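Local coordinates for protein putative beta-glucosidase (PDB 5WAB) that hydrolyses beta-glucosidic linkages as a family 3 glycoside hydrolase and may also release terminal alpha-L-arabinopyranosyl units from ginsenosides, at residues K113-E127 against A495-M508. Sequence-based numbering, arbitrary orientation.
Sequences KRNPLGGRCFEYWSE and AQTIPMNINDDPSM
E127 meets T497 through both carboxylate oxygens. OE2 takes the hydroxyl OG1 of T497 at 2.7 Å, on its syn side, 18° out of the carboxylate plane, whereas OE1 takes the T497 backbone N at 2.7 Å from well above that plane. With chi1 at 72°, CG of E127 lies between its own backbone N and carbonyl carbon, and the chain then runs out straight to T497. Since OE2 also accepts from Y528 N, an alanine in place of E127 would probably leave the T497 amide and hydroxyl and the Y528 amide without their acceptor. Next door, S126 OG donates to A495 O (2.9 Å) and itself receives D128 N.

At the other end, N115 ND2 donates to S507 OG (3.2 Å, 156° at the hydrogen), close to its amide plane, while N115 OD1 accepts L117 N and closes an Asx turn. CD1 of I502 reaches CG of the P116 ring at 3.8 Å, and L117 CD1 meets CE of M508. The two segments belong to the N-terminal TIM-barrel-family and C-terminal domains of the GH3 enzyme, so this buried contact, 704 Å² in all, joins a loop between strand 102-106 and helix 129-144 to the second domain.

Between these ends the side chains of Q496 and K113 cross at about a right angle, NE2 of Q496 lying 3.7 Å from CD of K113, and one water bridges Q496 OE1 to K113 NZ. That ammonium is positioned by C121 O (2.8 Å) and Y124 O. S507 CB lies over one face of the R114 guanidinium, 3.6 Å above its plane and offset toward the rim, while E522 pairs with R114 NE. Further out, D505 OD1 receives both N and OG of S507, fixing the hydroxyl that N115 uses.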
loop_
_atom_site.group_PDB
_atom_site.type_symbol
_atom_site.label_atom_id
_atom_site.label_comp_id
_atom_site.label_asym_id
_atom_site.label_seq_id
_atom_site.Cartn_x
_atom_site.Cartn_y
_atom_site.Cartn_z
ATOM N N LYS A 113 -4.212 -4.616 -3.921
ATOM C CA LYS A 113 -4.881 -5.676 -3.169
ATOM C C LYS A 113 -6.150 -6.044 -3.929
ATOM O O LYS A 113 -7.254 -5.584 -3.631
ATOM C CB LYS A 113 -5.169 -5.223 -1.747
ATOM C CG LYS A 113 -3.920 -4.766 -1.040
ATOM C CD LYS A 113 -4.143 -4.393 0.406
ATOM C CE LYS A 113 -2.870 -3.755 0.943
ATOM N NZ LYS A 113 -2.895 -3.405 2.388
ATOM N N ARG A 114 -5.965 -6.855 -4.974
ATOM C CA ARG A 114 -7.091 -7.323 -5.773
ATOM C C ARG A 114 -8.076 -8.099 -4.916
ATOM O O ARG A 114 -9.291 -7.889 -4.997
ATOM C CB ARG A 114 -6.586 -8.181 -6.928
ATOM C CG ARG A 114 -7.649 -9.014 -7.623
ATOM C CD ARG A 114 -7.018 -9.775 -8.780
ATOM N NE ARG A 114 -7.990 -10.486 -9.601
ATOM C CZ ARG A 114 -8.107 -11.808 -9.630
ATOM N NH1 ARG A 114 -7.302 -12.557 -8.893
ATOM N NH2 ARG A 114 -9.021 -12.384 -10.401
ATOM N N ASN A 115 -7.559 -8.997 -4.081
ATOM C CA ASN A 115 -8.359 -9.813 -3.190
ATOM C C ASN A 115 -7.738 -9.759 -1.798
ATOM O O ASN A 115 -6.518 -9.956 -1.657
ATOM C CB ASN A 115 -8.431 -11.250 -3.700
ATOM C CG ASN A 115 -9.342 -12.114 -2.868
ATOM O OD1 ASN A 115 -9.076 -12.369 -1.696
ATOM N ND2 ASN A 115 -10.430 -12.572 -3.471
ATOM N N PRO A 116 -8.531 -9.505 -0.752
ATOM C CA PRO A 116 -7.956 -9.342 0.592
ATOM C C PRO A 116 -7.303 -10.597 1.136
ATOM O O PRO A 116 -6.615 -10.512 2.159
ATOM C CB PRO A 116 -9.166 -8.931 1.443
ATOM C CG PRO A 116 -10.335 -9.486 0.718
ATOM C CD PRO A 116 -10.001 -9.408 -0.742
ATOM N N LEU A 117 -7.503 -11.753 0.502
ATOM C CA LEU A 117 -6.846 -12.986 0.919
ATOM C C LEU A 117 -5.385 -13.048 0.497
ATOM O O LEU A 117 -4.689 -13.992 0.886
ATOM C CB LEU A 117 -7.579 -14.201 0.351
ATOM C CG LEU A 117 -9.001 -14.472 0.838
ATOM C CD1 LEU A 117 -9.538 -15.698 0.125
ATOM C CD2 LEU A 117 -9.053 -14.657 2.354
ATOM N N GLY A 118 -4.917 -12.092 -0.300
ATOM C CA GLY A 118 -3.537 -12.082 -0.752
ATOM C C GLY A 118 -2.534 -12.105 0.383
ATOM O O GLY A 118 -2.603 -11.281 1.297
ATOM N N GLY A 119 -1.588 -13.043 0.327
ATOM C CA GLY A 119 -0.678 -13.252 1.441
ATOM C C GLY A 119 0.209 -12.063 1.764
ATOM O O GLY A 119 0.642 -11.909 2.907
ATOM N N ARG A 120 0.503 -11.213 0.773
ATOM C CA ARG A 120 1.375 -10.059 0.976
ATOM C C ARG A 120 0.611 -8.756 1.212
ATOM O O ARG A 120 1.229 -7.687 1.189
ATOM C CB ARG A 120 2.290 -9.867 -0.237
ATOM C CG ARG A 120 3.261 -10.991 -0.518
ATOM C CD ARG A 120 4.387 -11.096 0.493
ATOM N NE ARG A 120 5.398 -10.046 0.363
ATOM C CZ ARG A 120 6.284 -9.969 -0.628
ATOM N NH1 ARG A 120 6.288 -10.872 -1.606
ATOM N NH2 ARG A 120 7.175 -8.986 -0.641
ATOM N N CYS A 121 -0.699 -8.815 1.472
ATOM C CA CYS A 121 -1.471 -7.586 1.671
ATOM C C CYS A 121 -0.932 -6.734 2.818
ATOM O O CYS A 121 -1.084 -5.506 2.798
ATOM C CB CYS A 121 -2.951 -7.917 1.900
ATOM S SG CYS A 121 -3.908 -8.278 0.388
ATOM N N PHE A 122 -0.308 -7.356 3.824
ATOM C CA PHE A 122 0.189 -6.602 4.971
ATOM C C PHE A 122 1.297 -5.634 4.574
ATOM O O PHE A 122 1.495 -4.617 5.256
ATOM C CB PHE A 122 0.689 -7.558 6.061
ATOM C CG PHE A 122 2.050 -8.120 5.794
ATOM C CD1 PHE A 122 2.212 -9.173 4.918
ATOM C CD2 PHE A 122 3.163 -7.610 6.434
ATOM C CE1 PHE A 122 3.460 -9.701 4.673
ATOM C CE2 PHE A 122 4.414 -8.132 6.193
ATOM C CZ PHE A 122 4.562 -9.177 5.310
ATOM N N GLU A 123 1.994 -5.922 3.468
ATOM C CA GLU A 123 3.137 -5.163 2.982
ATOM C C GLU A 123 2.766 -4.188 1.870
ATOM O O GLU A 123 3.626 -3.423 1.422
ATOM C CB GLU A 123 4.189 -6.164 2.476
ATOM C CG GLU A 123 5.614 -5.687 2.265
ATOM C CD GLU A 123 6.540 -6.865 1.965
ATOM O OE1 GLU A 123 6.111 -8.010 2.206
ATOM O OE2 GLU A 123 7.671 -6.664 1.474
ATOM N N TYR A 124 1.503 -4.178 1.435
ATOM C CA TYR A 124 1.011 -3.277 0.395
ATOM C C TYR A 124 0.078 -2.230 0.999
ATOM O O TYR A 124 -0.235 -2.257 2.189
ATOM C CB TYR A 124 0.314 -4.063 -0.722
ATOM C CG TYR A 124 1.175 -5.140 -1.347
ATOM C CD1 TYR A 124 2.556 -5.016 -1.381
ATOM C CD2 TYR A 124 0.605 -6.282 -1.898
ATOM C CE1 TYR A 124 3.340 -5.993 -1.942
ATOM C CE2 TYR A 124 1.384 -7.266 -2.462
ATOM C CZ TYR A 124 2.749 -7.113 -2.481
ATOM O OH TYR A 124 3.528 -8.084 -3.041
ATOM N N TRP A 125 -0.394 -1.312 0.154
ATOM C CA TRP A 125 -1.039 -0.096 0.640
ATOM C C TRP A 125 -2.560 -0.082 0.480
ATOM O O TRP A 125 -3.267 0.200 1.450
ATOM C CB TRP A 125 -0.407 1.121 -0.045
ATOM C CG TRP A 125 1.016 1.322 0.394
ATOM C CD1 TRP A 125 2.114 0.668 -0.080
ATOM C CD2 TRP A 125 1.498 2.237 1.390
ATOM N NE1 TRP A 125 3.245 1.107 0.560
ATOM C CE2 TRP A 125 2.896 2.073 1.466
ATOM C CE3 TRP A 125 0.886 3.177 2.222
ATOM C CZ2 TRP A 125 3.689 2.814 2.339
ATOM C CZ3 TRP A 125 1.677 3.910 3.093
ATOM C CH2 TRP A 125 3.061 3.726 3.144
ATOM N N SER A 126 -3.098 -0.362 -0.704
ATOM C CA SER A 126 -4.536 -0.185 -0.882
ATOM C C SER A 126 -5.049 -1.083 -1.996
ATOM O O SER A 126 -4.281 -1.693 -2.743
ATOM C CB SER A 126 -4.888 1.280 -1.179
ATOM O OG SER A 126 -6.267 1.440 -1.467
ATOM N N GLU A 127 -6.377 -1.164 -2.081
ATOM C CA GLU A 127 -7.056 -1.713 -3.245
ATOM C C GLU A 127 -7.233 -0.678 -4.342
ATOM O O GLU A 127 -7.641 -1.036 -5.451
ATOM C CB GLU A 127 -8.436 -2.246 -2.849
ATOM C CG GLU A 127 -9.448 -1.140 -2.538
ATOM C CD GLU A 127 -10.719 -1.642 -1.871
ATOM O OE1 GLU A 127 -10.635 -2.550 -1.020
ATOM O OE2 GLU A 127 -11.808 -1.137 -2.213
ATOM N N ALA A 495 -8.142 1.878 3.926
ATOM C CA ALA A 495 -7.510 1.751 2.621
ATOM C C ALA A 495 -7.934 0.470 1.914
ATOM O O ALA A 495 -7.435 0.173 0.820
ATOM C CB ALA A 495 -5.989 1.792 2.766
ATOM N N GLN A 496 -8.853 -0.277 2.523
ATOM C CA GLN A 496 -9.314 -1.575 2.061
ATOM C C GLN A 496 -10.791 -1.688 2.409
ATOM O O GLN A 496 -11.212 -1.259 3.489
ATOM C CB GLN A 496 -8.508 -2.691 2.739
ATOM C CG GLN A 496 -8.223 -3.931 1.910
ATOM C CD GLN A 496 -7.196 -4.845 2.581
ATOM O OE1 GLN A 496 -6.605 -4.492 3.604
ATOM N NE2 GLN A 496 -6.990 -6.026 2.011
ATOM N N THR A 497 -11.574 -2.256 1.498
ATOM C CA THR A 497 -12.980 -2.523 1.774
ATOM C C THR A 497 -13.113 -3.717 2.711
ATOM O O THR A 497 -12.436 -4.733 2.536
ATOM C CB THR A 497 -13.739 -2.802 0.478
ATOM O OG1 THR A 497 -13.739 -1.629 -0.345
ATOM C CG2 THR A 497 -15.181 -3.228 0.773
ATOM N N ILE A 498 -13.994 -3.600 3.702
ATOM C CA ILE A 498 -14.346 -4.748 4.538
ATOM C C ILE A 498 -15.683 -5.306 4.065
ATOM O O ILE A 498 -16.737 -4.721 4.357
ATOM C CB ILE A 498 -14.416 -4.374 6.023
ATOM C CG1 ILE A 498 -13.098 -3.772 6.490
ATOM C CG2 ILE A 498 -14.748 -5.609 6.843
ATOM C CD1 ILE A 498 -13.079 -3.454 7.977
ATOM N N PRO A 499 -15.700 -6.433 3.364
ATOM C CA PRO A 499 -16.952 -6.931 2.789
ATOM C C PRO A 499 -17.758 -7.731 3.805
ATOM O O PRO A 499 -17.272 -8.111 4.870
ATOM C CB PRO A 499 -16.472 -7.820 1.641
ATOM C CG PRO A 499 -15.164 -8.358 2.143
ATOM C CD PRO A 499 -14.544 -7.260 2.975
ATOM N N MET A 500 -19.022 -7.978 3.450
ATOM C CA MET A 500 -19.849 -8.853 4.274
ATOM C C MET A 500 -19.409 -10.308 4.158
ATOM O O MET A 500 -19.642 -11.100 5.077
ATOM C CB MET A 500 -21.322 -8.707 3.898
ATOM C CG MET A 500 -21.952 -7.373 4.299
ATOM S SD MET A 500 -21.816 -7.021 6.065
ATOM C CE MET A 500 -22.878 -8.280 6.764
ATOM N N ASN A 501 -18.779 -10.675 3.044
ATOM C CA ASN A 501 -18.409 -12.049 2.740
ATOM C C ASN A 501 -17.429 -12.025 1.576
ATOM O O ASN A 501 -17.600 -11.238 0.641
ATOM C CB ASN A 501 -19.648 -12.892 2.392
ATOM C CG ASN A 501 -19.354 -14.382 2.349
ATOM O OD1 ASN A 501 -18.416 -14.826 1.688
ATOM N ND2 ASN A 501 -20.152 -15.159 3.073
ATOM N N ILE A 502 -16.401 -12.878 1.639
ATOM C CA ILE A 502 -15.408 -12.919 0.561
ATOM C C ILE A 502 -16.054 -13.303 -0.764
ATOM O O ILE A 502 -15.555 -12.941 -1.836
ATOM C CB ILE A 502 -14.256 -13.881 0.916
ATOM C CG1 ILE A 502 -13.119 -13.775 -0.108
ATOM C CG2 ILE A 502 -14.758 -15.319 0.998
ATOM C CD1 ILE A 502 -12.523 -12.389 -0.243
ATOM N N ASN A 503 -17.176 -14.024 -0.720
ATOM C CA ASN A 503 -17.859 -14.405 -1.951
ATOM C C ASN A 503 -18.583 -13.241 -2.610
ATOM O O ASN A 503 -19.183 -13.434 -3.672
ATOM C CB ASN A 503 -18.839 -15.544 -1.677
ATOM C CG ASN A 503 -18.137 -16.847 -1.383
ATOM O OD1 ASN A 503 -16.941 -16.986 -1.636
ATOM N ND2 ASN A 503 -18.870 -17.811 -0.851
ATOM N N ASP A 504 -18.564 -12.055 -2.007
ATOM C CA ASP A 504 -19.063 -10.866 -2.685
ATOM C C ASP A 504 -18.018 -10.249 -3.602
ATOM O O ASP A 504 -18.381 -9.517 -4.528
ATOM C CB ASP A 504 -19.535 -9.832 -1.661
ATOM C CG ASP A 504 -20.663 -10.348 -0.784
ATOM O OD1 ASP A 504 -21.412 -11.244 -1.232
ATOM O OD2 ASP A 504 -20.794 -9.860 0.358
ATOM N N ASP A 505 -16.739 -10.528 -3.357
ATOM C CA ASP A 505 -15.658 -9.950 -4.150
ATOM C C ASP A 505 -15.725 -10.459 -5.584
ATOM O O ASP A 505 -15.761 -11.676 -5.804
ATOM C CB ASP A 505 -14.301 -10.302 -3.539
ATOM C CG ASP A 505 -13.169 -9.442 -4.078
ATOM O OD1 ASP A 505 -13.003 -9.365 -5.314
ATOM O OD2 ASP A 505 -12.432 -8.856 -3.252
ATOM N N PRO A 506 -15.722 -9.571 -6.582
ATOM C CA PRO A 506 -15.863 -10.024 -7.973
ATOM C C PRO A 506 -14.667 -10.810 -8.481
ATOM O O PRO A 506 -14.755 -11.394 -9.570
ATOM C CB PRO A 506 -16.031 -8.714 -8.750
ATOM C CG PRO A 506 -15.324 -7.709 -7.918
ATOM C CD PRO A 506 -15.571 -8.110 -6.490
ATOM N N SER A 507 -13.565 -10.848 -7.730
ATOM C CA SER A 507 -12.385 -11.619 -8.093
ATOM C C SER A 507 -12.410 -13.045 -7.556
ATOM O O SER A 507 -11.621 -13.881 -8.017
ATOM C CB SER A 507 -11.127 -10.935 -7.561
ATOM O OG SER A 507 -11.088 -11.021 -6.143
ATOM N N MET A 508 -13.289 -13.345 -6.596
ATOM C CA MET A 508 -13.245 -14.649 -5.945
ATOM C C MET A 508 -13.508 -15.774 -6.937
ATOM O O MET A 508 -13.004 -16.891 -6.770
ATOM C CB MET A 508 -14.264 -14.684 -4.809
ATOM C CG MET A 508 -14.080 -15.830 -3.859
ATOM S SD MET A 508 -12.399 -15.878 -3.223
ATOM C CE MET A 508 -12.550 -17.245 -2.072
HETATM O O HOH W 1 -3.882 -5.405 3.918
HETATM O O HOH W 2 -8.431 -5.890 -0.864
HETATM O O HOH W 3 -12.096 -6.992 -6.385
HETATM O O HOH W 4 -10.671 -6.271 -3.112
#